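Local coordinates for OTU domain-containing protein wMelOTU (Wolbachia pipientis wMel, PDB 6W9O), which acts as an OTU-family deubiquitinase and bacterial effector, a cysteine protease that probably cleaves ubiquitin from its conjugates, at residues D56-S61 and E135-K140; E63-E68 and S180-I185; K89-A94 and E108-Y113. One frame throughout, in Å; residues are numbered along the deposited sequence.

Interaction 1 of 3, residues D56-S61 and E135-K140; sequences DSFRQS and EKYKVK
Asp56 OD1 is gripped twice by Arg59 on helix 53-66, the same helix from which Phe58 reaches across to Tyr137 and Val139. In the papain-like OTU fold this helix packs against the central sheet, and in this family it carries the nucleophilic cysteine near its start. The grip is a side-on salt bridge made of two hydrogen bonds to one oxygen, with Arg59 NE 2.8 Å and NH2 3.0 Å from Asp56 OD1, and the oxygen lies almost exactly in the guanidinium plane. Seen from the carboxylate, both nitrogens arrive from one face, about 30° out of its plane, NH2 on the syn side and NE on the anti side. Together with Gln60 CG, 3.5 Å above one face of the guanidinium, this probably fixes the rotation of Arg59. The other oxygen, Asp56 OD2, takes the backbone N of Ile48, tying the helix to the preceding loop.

Across the contact there is no polar bond. Phe58 has its CG anti to the backbone N (chi1 -172°), which sends the ring to the end of helix 126-137. In the Val139 conformer described here, Phe58 CZ meets Val139 CG2 at 3.8 Å, while CE2 stands 4.4 Å from Tyr137 CD2, both approaches being oblique to the ring. A phenyl suits this place because one flat, rigid side chain can touch two unlike partners at once, and Val182 and Leu75 also pack on it. The helix closes at Tyr137, and Lys138, the first residue after it, has positive phi, a turn that lets the chain pass into strand 140-146 with Val139 facing Phe58. Tyr137 is amphipathic: its ring adjoins this cluster, while its hydroxyl is hydrogen-bonded to Asp78 OD2; Asp78 OD1 makes a salt bridge with Lys136 NZ.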
loop_
_atom_site.group_PDB
_atom_site.type_symbol
_atom_site.label_atom_id
_atom_site.label_comp_id
_atom_site.label_asym_id
_atom_site.label_seq_id
_atom_site.Cartn_x
_atom_site.Cartn_y
_atom_site.Cartn_z
ATOM N N ASP A 56 2.274 6.988 -1.428
ATOM C CA ASP A 56 1.369 7.895 -2.153
ATOM C C ASP A 56 0.274 7.113 -2.874
ATOM O O ASP A 56 -0.883 7.598 -2.959
ATOM C CB ASP A 56 2.173 8.719 -3.150
ATOM C CG ASP A 56 1.382 9.904 -3.696
ATOM O OD1 ASP A 56 0.874 10.676 -2.843
ATOM O OD2 ASP A 56 1.351 10.132 -4.940
ATOM N N SER A 57 0.585 5.949 -3.425
ATOM C CA SER A 57 -0.459 5.140 -4.078
ATOM C C SER A 57 -1.463 4.636 -3.053
ATOM O O SER A 57 -2.699 4.745 -3.253
ATOM C CB SER A 57 0.199 3.936 -4.769
ATOM O OG SER A 57 1.050 4.373 -5.813
ATOM N N PHE A 58 -0.975 4.136 -1.910
ATOM C CA PHE A 58 -1.866 3.696 -0.832
ATOM C C PHE A 58 -2.734 4.846 -0.347
ATOM O O PHE A 58 -3.945 4.683 -0.172
ATOM C CB PHE A 58 -1.003 3.146 0.324
ATOM C CG PHE A 58 -1.783 2.480 1.432
ATOM C CD1 PHE A 58 -1.866 1.076 1.503
ATOM C CD2 PHE A 58 -2.408 3.245 2.436
ATOM C CE1 PHE A 58 -2.611 0.473 2.529
ATOM C CE2 PHE A 58 -3.107 2.611 3.476
ATOM C CZ PHE A 58 -3.227 1.215 3.460
ATOM N N ARG A 59 -2.138 6.017 -0.132
ATOM C CA ARG A 59 -2.902 7.198 0.332
ATOM C C ARG A 59 -4.040 7.527 -0.616
ATOM O O ARG A 59 -5.141 7.890 -0.156
ATOM C CB ARG A 59 -1.933 8.416 0.368
ATOM C CG ARG A 59 -2.614 9.794 0.402
ATOM C CD ARG A 59 -1.597 10.890 0.298
ATOM N NE ARG A 59 -1.307 11.197 -1.099
ATOM C CZ ARG A 59 -2.080 11.925 -1.912
ATOM N NH1 ARG A 59 -3.270 12.393 -1.516
ATOM N NH2 ARG A 59 -1.649 12.192 -3.145
ATOM N N GLN A 60 -3.769 7.529 -1.938
ATOM C CA GLN A 60 -4.807 7.978 -2.860
ATOM C C GLN A 60 -5.956 6.999 -2.880
ATOM O O GLN A 60 -7.132 7.414 -2.940
ATOM C CB GLN A 60 -4.233 8.167 -4.258
ATOM C CG GLN A 60 -3.301 9.410 -4.359
ATOM C CD GLN A 60 -2.807 9.550 -5.765
ATOM O OE1 GLN A 60 -3.602 9.665 -6.701
ATOM N NE2 GLN A 60 -1.476 9.497 -5.955
ATOM N N SER A 61 -5.667 5.698 -2.883
ATOM C CA SER A 61 -6.770 4.734 -2.923
ATOM C C SER A 61 -7.521 4.746 -1.599
ATOM O O SER A 61 -8.773 4.704 -1.578
ATOM C CB SER A 61 -6.185 3.344 -3.266
ATOM O OG SER A 61 -7.198 2.337 -3.120
ATOM N N GLU A 135 -3.250 -2.950 9.004
ATOM C CA GLU A 135 -3.620 -3.094 10.415
ATOM C C GLU A 135 -4.111 -1.764 11.002
ATOM O O GLU A 135 -5.139 -1.728 11.711
ATOM C CB GLU A 135 -2.408 -3.634 11.193
ATOM C CG GLU A 135 -2.435 -3.338 12.699
ATOM C CD GLU A 135 -3.250 -4.305 13.443
ATOM O OE1 GLU A 135 -3.688 -3.975 14.581
ATOM O OE2 GLU A 135 -3.455 -5.401 12.888
ATOM N N LYS A 136 -3.429 -0.663 10.718
ATOM C CA LYS A 136 -3.836 0.619 11.300
ATOM C C LYS A 136 -5.170 1.099 10.724
ATOM O O LYS A 136 -6.052 1.529 11.484
ATOM C CB LYS A 136 -2.778 1.697 11.074
ATOM C CG LYS A 136 -3.314 3.050 11.635
ATOM C CD LYS A 136 -2.183 4.002 11.963
ATOM C CE LYS A 136 -2.778 5.236 12.666
ATOM N NZ LYS A 136 -1.701 6.171 13.063
ATOM N N TYR A 137 -5.350 1.023 9.415
ATOM C CA TYR A 137 -6.514 1.632 8.760
ATOM C C TYR A 137 -7.630 0.636 8.522
ATOM O O TYR A 137 -8.690 1.033 8.001
ATOM C CB TYR A 137 -6.100 2.361 7.469
ATOM C CG TYR A 137 -5.183 3.517 7.831
ATOM C CD1 TYR A 137 -5.721 4.697 8.321
ATOM C CD2 TYR A 137 -3.776 3.414 7.746
ATOM C CE1 TYR A 137 -4.937 5.730 8.710
ATOM C CE2 TYR A 137 -2.988 4.450 8.156
ATOM C CZ TYR A 137 -3.557 5.613 8.618
ATOM O OH TYR A 137 -2.774 6.658 9.052
ATOM N N LYS A 138 -7.444 -0.625 8.942
ATOM C CA LYS A 138 -8.523 -1.627 8.878
ATOM C C LYS A 138 -8.980 -1.815 7.437
ATOM O O LYS A 138 -10.170 -1.831 7.119
ATOM C CB LYS A 138 -9.687 -1.283 9.845
ATOM C CG LYS A 138 -9.181 -0.966 11.258
ATOM C CD LYS A 138 -10.066 -1.573 12.344
ATOM C CE LYS A 138 -9.744 -0.889 13.671
ATOM N NZ LYS A 138 -8.690 -1.614 14.448
ATOM N N VAL A 139 -7.977 -1.869 6.587
ATOM C CA VAL A 139 -8.168 -2.217 5.141
ATOM C C VAL A 139 -7.323 -3.405 4.582
ATOM O O VAL A 139 -6.358 -4.057 5.191
ATOM C CB VAL A 139 -7.914 -0.981 4.257
ATOM C CG1 VAL A 139 -8.876 0.154 4.568
ATOM C CG2 VAL A 139 -6.469 -0.517 4.358
ATOM N N LYS A 140 -7.863 -3.930 3.498
ATOM C CA LYS A 140 -7.093 -4.972 2.784
ATOM C C LYS A 140 -6.430 -4.275 1.618
ATOM O O LYS A 140 -7.023 -3.384 1.017
ATOM C CB LYS A 140 -8.021 -6.043 2.216
ATOM C CG LYS A 140 -8.726 -6.837 3.274
ATOM C CD LYS A 140 -10.050 -7.382 2.737
ATOM C CE LYS A 140 -11.142 -6.326 3.003
ATOM N NZ LYS A 140 -12.555 -6.805 2.823
#

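Interaction 2 of 3, residues E63-E68 and S180-I185; sequences EQQTGE and STVHII
The end of helix 53-66 lies against the beginning of strand 181-188, a helix-on-sheet contact of the OTU fold, and Gln65 joins the two. Its NE2 donates to the backbone O of Thr181 at 2.9 Å, with an N-H...O angle of 158°. The donor lies nearly along the C=O axis, and the acceptor is near the amide plane. Glutamine suits the position because the bend at chi2 (-66°) turns its amide toward the Thr181 carbonyl: the amide makes the bond, while CG only packs beside Thr181 O, at 3.5 Å, and Val182 CG1, at 4.4 Å. The other end of the amide is also used, OE1 being hydrogen-bonded to Lys200 NZ.

Beyond the bond, Gln65 NE2 comes up at the edge of the His183 ring, near its plane, 4.1 Å from His183 NE2. The amide and ring planes are 65° apart. His183 ND1 is hydrogen-bonded to His142 ND1 of the adjoining strand, and the ring also meets Tyr176 and Phe42.

The helix ends at Thr66, whose OG1 accepts from Glu68 N at 3.1 Å, an ST turn. Gly67 has positive phi, and glycine suits it because a CB there would press against the carbonyl O of Thr66. A helix C-terminus lying on a strand of the central sheet, as here, belongs to the core layering of the papain-like OTU domain.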
loop_
_atom_site.group_PDB
_atom_site.type_symbol
_atom_site.label_atom_id
_atom_site.label_comp_id
_atom_site.label_asym_id
_atom_site.label_seq_id
_atom_site.Cartn_x
_atom_site.Cartn_y
_atom_site.Cartn_z
ATOM N N GLU A 63 -8.000 7.337 0.349
ATOM C CA GLU A 63 -8.870 8.502 0.432
ATOM C C GLU A 63 -10.115 8.276 -0.425
ATOM O O GLU A 63 -11.244 8.608 -0.020
ATOM C CB GLU A 63 -8.130 9.765 -0.029
ATOM C CG GLU A 63 -9.100 10.975 0.080
ATOM C CD GLU A 63 -8.499 12.318 -0.285
ATOM O OE1 GLU A 63 -7.233 12.394 -0.454
ATOM O OE2 GLU A 63 -9.228 13.305 -0.363
ATOM N N GLN A 64 -9.933 7.724 -1.622
ATOM C CA GLN A 64 -11.100 7.577 -2.481
ATOM C C GLN A 64 -12.069 6.547 -1.922
ATOM O O GLN A 64 -13.296 6.720 -2.006
ATOM C CB GLN A 64 -10.604 7.149 -3.869
ATOM C CG GLN A 64 -11.681 7.214 -4.890
ATOM C CD GLN A 64 -11.106 7.037 -6.302
ATOM O OE1 GLN A 64 -10.982 5.941 -6.720
ATOM N NE2 GLN A 64 -10.821 8.122 -7.002
ATOM N N GLN A 65 -11.555 5.447 -1.374
ATOM C CA GLN A 65 -12.383 4.336 -0.899
ATOM C C GLN A 65 -13.063 4.677 0.412
ATOM O O GLN A 65 -14.252 4.355 0.602
ATOM C CB GLN A 65 -11.511 3.082 -0.664
ATOM C CG GLN A 65 -10.988 2.457 -1.959
ATOM C CD GLN A 65 -12.133 1.884 -2.791
ATOM O OE1 GLN A 65 -12.815 2.622 -3.513
ATOM N NE2 GLN A 65 -12.408 0.592 -2.653
ATOM N N THR A 66 -12.321 5.296 1.372
ATOM C CA THR A 66 -12.874 5.486 2.727
ATOM C C THR A 66 -13.069 6.937 3.137
ATOM O O THR A 66 -13.713 7.204 4.173
ATOM C CB THR A 66 -11.967 4.846 3.787
ATOM O OG1 THR A 66 -10.770 5.652 3.940
ATOM C CG2 THR A 66 -11.575 3.427 3.415
ATOM N N GLY A 67 -12.552 7.888 2.361
ATOM C CA GLY A 67 -12.590 9.266 2.730
ATOM C C GLY A 67 -11.491 9.677 3.687
ATOM O O GLY A 67 -11.345 10.874 3.952
ATOM N N GLU A 68 -10.680 8.742 4.172
ATOM C CA GLU A 68 -9.685 9.129 5.167
ATOM C C GLU A 68 -8.452 9.708 4.456
ATOM O O GLU A 68 -7.885 9.065 3.561
ATOM C CB GLU A 68 -9.306 7.905 5.997
ATOM C CG GLU A 68 -8.391 8.333 7.190
ATOM C CD GLU A 68 -8.390 7.363 8.370
ATOM O OE1 GLU A 68 -8.936 6.234 8.266
ATOM O OE2 GLU A 68 -7.800 7.757 9.402
ATOM N N SER A 180 -13.528 -1.414 1.838
ATOM C CA SER A 180 -12.401 -1.651 2.727
ATOM C C SER A 180 -11.230 -2.322 2.027
ATOM O O SER A 180 -10.298 -2.741 2.705
ATOM C CB SER A 180 -12.829 -2.499 3.905
ATOM O OG SER A 180 -13.771 -1.785 4.705
ATOM N N THR A 181 -11.255 -2.431 0.699
ATOM C CA THR A 181 -10.056 -2.873 -0.035
ATOM C C THR A 181 -9.495 -1.646 -0.741
ATOM O O THR A 181 -10.236 -0.947 -1.447
ATOM C CB THR A 181 -10.440 -3.917 -1.083
ATOM O OG1 THR A 181 -10.896 -5.114 -0.433
ATOM C CG2 THR A 181 -9.228 -4.325 -1.950
ATOM N N VAL A 182 -8.175 -1.401 -0.599
ATOM C CA VAL A 182 -7.497 -0.380 -1.373
ATOM C C VAL A 182 -6.696 -1.089 -2.466
ATOM O O VAL A 182 -6.401 -2.296 -2.381
ATOM C CB VAL A 182 -6.607 0.517 -0.497
ATOM C CG1 VAL A 182 -7.508 1.328 0.491
ATOM C CG2 VAL A 182 -5.663 -0.300 0.292
ATOM N N HIS A 183 -6.384 -0.366 -3.553
ATOM C CA HIS A 183 -5.856 -1.002 -4.770
ATOM C C HIS A 183 -4.672 -0.235 -5.320
ATOM O O HIS A 183 -4.759 0.975 -5.519
ATOM C CB HIS A 183 -6.932 -1.013 -5.897
ATOM C CG HIS A 183 -8.212 -1.670 -5.488
ATOM N ND1 HIS A 183 -8.462 -3.011 -5.698
ATOM C CD2 HIS A 183 -9.338 -1.141 -4.938
ATOM C CE1 HIS A 183 -9.686 -3.290 -5.243
ATOM N NE2 HIS A 183 -10.238 -2.169 -4.795
ATOM N N ILE A 184 -3.585 -0.970 -5.622
ATOM C CA ILE A 184 -2.425 -0.354 -6.261
ATOM C C ILE A 184 -1.902 -1.309 -7.310
ATOM O O ILE A 184 -2.194 -2.511 -7.297
ATOM C CB ILE A 184 -1.313 0.037 -5.256
ATOM C CG1 ILE A 184 -0.675 -1.243 -4.693
ATOM C CG2 ILE A 184 -1.869 0.934 -4.132
ATOM C CD1 ILE A 184 0.428 -0.903 -3.656
ATOM N N ILE A 185 -1.162 -0.757 -8.252
ATOM C CA ILE A 185 -0.610 -1.564 -9.348
ATOM C C ILE A 185 0.905 -1.468 -9.327
ATOM O O ILE A 185 1.465 -0.401 -9.050
ATOM C CB ILE A 185 -1.258 -1.202 -10.700
ATOM C CG1 ILE A 185 -0.774 -2.101 -11.851
ATOM C CG2 ILE A 185 -1.111 0.253 -11.029
ATOM C CD1 ILE A 185 -1.869 -2.157 -13.020
#

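Interaction 3 of 3, residues K89-A94 and E108-Y113; sequences KWFTNA and ETVDNY
Chi1 of 172° at Phe91 and a near-identical anti torsion at Tyr113 hold each CG trans to its own backbone N, and the two rings meet between helices 89-95 and 105-116. The pair is T-shaped: the edge of Phe91 points at the face of Tyr113, with centroids 4.9 Å apart and planes at 88°. Phe91 CZ stands over the centre of the tyrosine ring, 3.5 Å above its plane, and lies 3.7 Å from Tyr113 CD1. CE2 follows along the same rim, 3.8 Å from Tyr113 CZ.

The helix segments themselves cross at 88°, their axes 10.5 Å apart at closest approach. That wide spacing suits long aromatic side chains in the middle, while small branched ones serve where the backbones come closer. Thr92 and Val110 have the nearest CA atoms of the two segments, and they touch methyl to methyl, Thr92 CG2 to Val110 CG2 at 3.7 Å. Threonine fits because its methyl faces the valine while OG1 is turned to its own helix. Val110 CG2 also lies obliquely beside the Phe91 ring, 4.5 Å from CE1, so one methyl bridges both partners.

Helices 72-84 and 126-137 cover the pair: Phe82 makes a second edge-to-face pair with Phe91, and Ile132 touches both Phe91 and Tyr113. The contact therefore joins helices 89-95 and 105-116 in a helical cluster, about 19 Å from the centre of the chain. Tyrosine serves as the face because its hydroxyl can leave this apolar setting, being hydrogen-bonded to Glu129 OE2. With no hydrogen bond between the segments, cohesion here rests on dispersion and on the weak electrostatics of ring hydrogens over a pi face, while the hydroxyl bond to Glu129 probably helps to fix the tilt of Tyr113.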
loop_
_atom_site.group_PDB
_atom_site.type_symbol
_atom_site.label_atom_id
_atom_site.label_comp_id
_atom_site.label_asym_id
_atom_site.label_seq_id
_atom_site.Cartn_x
_atom_site.Cartn_y
_atom_site.Cartn_z
ATOM N N LYS A 89 6.425 -10.459 16.127
ATOM C CA LYS A 89 7.586 -11.165 15.585
ATOM C C LYS A 89 7.587 -11.203 14.067
ATOM O O LYS A 89 8.670 -11.300 13.474
ATOM C CB LYS A 89 7.668 -12.571 16.189
ATOM C CG LYS A 89 8.136 -12.528 17.623
ATOM C CD LYS A 89 7.955 -13.865 18.310
ATOM C CE LYS A 89 8.484 -13.829 19.751
ATOM N NZ LYS A 89 8.572 -15.173 20.415
ATOM N N TRP A 90 6.433 -11.162 13.411
ATOM C CA TRP A 90 6.470 -11.159 11.942
ATOM C C TRP A 90 7.360 -10.034 11.437
ATOM O O TRP A 90 8.117 -10.191 10.461
ATOM C CB TRP A 90 5.066 -11.076 11.318
ATOM C CG TRP A 90 4.417 -9.719 11.322
ATOM C CD1 TRP A 90 3.451 -9.275 12.204
ATOM C CD2 TRP A 90 4.642 -8.662 10.403
ATOM N NE1 TRP A 90 3.122 -7.997 11.909
ATOM C CE2 TRP A 90 3.832 -7.576 10.803
ATOM C CE3 TRP A 90 5.507 -8.496 9.310
ATOM C CZ2 TRP A 90 3.807 -6.349 10.103
ATOM C CZ3 TRP A 90 5.512 -7.283 8.630
ATOM C CH2 TRP A 90 4.647 -6.212 9.009
ATOM N N PHE A 91 7.319 -8.893 12.112
ATOM C CA PHE A 91 7.974 -7.700 11.612
ATOM C C PHE A 91 9.458 -7.801 11.824
ATOM O O PHE A 91 10.228 -7.576 10.880
ATOM C CB PHE A 91 7.394 -6.462 12.341
ATOM C CG PHE A 91 8.142 -5.198 12.038
ATOM C CD1 PHE A 91 9.086 -4.682 12.921
ATOM C CD2 PHE A 91 7.906 -4.583 10.834
ATOM C CE1 PHE A 91 9.785 -3.495 12.587
ATOM C CE2 PHE A 91 8.588 -3.377 10.482
ATOM C CZ PHE A 91 9.514 -2.867 11.352
ATOM N N THR A 92 9.884 -8.121 13.041
ATOM C CA THR A 92 11.316 -8.272 13.270
ATOM C C THR A 92 11.874 -9.410 12.433
ATOM O O THR A 92 13.006 -9.311 11.935
ATOM C CB THR A 92 11.592 -8.446 14.763
ATOM O OG1 THR A 92 10.782 -9.505 15.323
ATOM C CG2 THR A 92 11.256 -7.176 15.506
ATOM N N ASN A 93 11.084 -10.468 12.218
ATOM C CA ASN A 93 11.539 -11.575 11.365
ATOM C C ASN A 93 11.745 -11.094 9.927
ATOM O O ASN A 93 12.625 -11.582 9.213
ATOM C CB ASN A 93 10.498 -12.706 11.325
ATOM C CG ASN A 93 10.408 -13.538 12.632
ATOM O OD1 ASN A 93 11.253 -13.459 13.510
ATOM N ND2 ASN A 93 9.342 -14.330 12.741
ATOM N N ALA A 94 10.930 -10.167 9.468
ATOM C CA ALA A 94 10.944 -9.801 8.052
ATOM C C ALA A 94 12.113 -8.893 7.750
ATOM O O ALA A 94 12.646 -8.915 6.629
ATOM C CB ALA A 94 9.664 -9.029 7.676
ATOM N N GLU A 108 18.975 -3.317 17.261
ATOM C CA GLU A 108 19.609 -2.307 16.416
ATOM C C GLU A 108 18.955 -2.263 15.048
ATOM O O GLU A 108 18.861 -1.194 14.433
ATOM C CB GLU A 108 21.102 -2.594 16.265
ATOM N N THR A 109 18.533 -3.421 14.541
ATOM C CA THR A 109 17.860 -3.435 13.250
ATOM C C THR A 109 16.543 -2.670 13.320
ATOM O O THR A 109 16.209 -1.911 12.403
ATOM C CB THR A 109 17.646 -4.869 12.769
ATOM O OG1 THR A 109 18.930 -5.491 12.584
ATOM C CG2 THR A 109 16.868 -4.876 11.457
ATOM N N VAL A 110 15.800 -2.837 14.414
ATOM C CA VAL A 110 14.564 -2.076 14.567
ATOM C C VAL A 110 14.860 -0.591 14.716
ATOM O O VAL A 110 14.147 0.262 14.185
ATOM C CB VAL A 110 13.772 -2.629 15.764
ATOM C CG1 VAL A 110 12.635 -1.689 16.134
ATOM C CG2 VAL A 110 13.237 -4.025 15.423
ATOM N N ASP A 111 15.882 -0.246 15.473
ATOM C CA ASP A 111 16.209 1.169 15.600
ATOM C C ASP A 111 16.646 1.772 14.269
ATOM O O ASP A 111 16.242 2.892 13.944
ATOM C CB ASP A 111 17.247 1.392 16.690
ATOM C CG ASP A 111 16.687 1.101 18.052
ATOM O OD1 ASP A 111 17.432 0.538 18.874
ATOM O OD2 ASP A 111 15.487 1.396 18.285
ATOM N N ASN A 112 17.450 1.049 13.484
ATOM C CA ASN A 112 17.797 1.546 12.155
ATOM C C ASN A 112 16.551 1.773 11.308
ATOM O O ASN A 112 16.447 2.790 10.609
ATOM C CB ASN A 112 18.717 0.571 11.439
ATOM C CG ASN A 112 20.062 0.487 12.079
ATOM O OD1 ASN A 112 20.832 -0.431 11.795
ATOM N ND2 ASN A 112 20.366 1.445 12.943
ATOM N N TYR A 113 15.592 0.836 11.367
ATOM C CA TYR A 113 14.334 0.988 10.626
ATOM C C TYR A 113 13.609 2.263 11.021
ATOM O O TYR A 113 13.085 2.969 10.151
ATOM C CB TYR A 113 13.420 -0.222 10.910
ATOM C CG TYR A 113 12.076 -0.174 10.187
ATOM C CD1 TYR A 113 10.980 0.523 10.712
ATOM C CD2 TYR A 113 11.911 -0.809 8.954
ATOM C CE1 TYR A 113 9.766 0.570 10.032
ATOM C CE2 TYR A 113 10.695 -0.760 8.270
ATOM C CZ TYR A 113 9.620 -0.081 8.829
ATOM O OH TYR A 113 8.393 -0.034 8.153
#

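Interactions 1 and 2 form one continuous core region, their centres 6 Å apart. Both use helix 53-66, its earlier part in the first and its end in the second, and they join directly where Lys140 pairs with Ser180 and Val182 as strands 140-146 and 181-188 run parallel in the mixed sheet. Along the chain their segments alternate, so the two closures interlock. Interaction 3 is nested inside both loops and lies apart, its centre about 21 Å from that of interaction 1 and 27 Å from that of interaction 2, on the opposite side of the chain's centre from interaction 2. The OTU domain thus combines a helix-on-sheet core with an outlying helical cluster, bridged by helix 126-137.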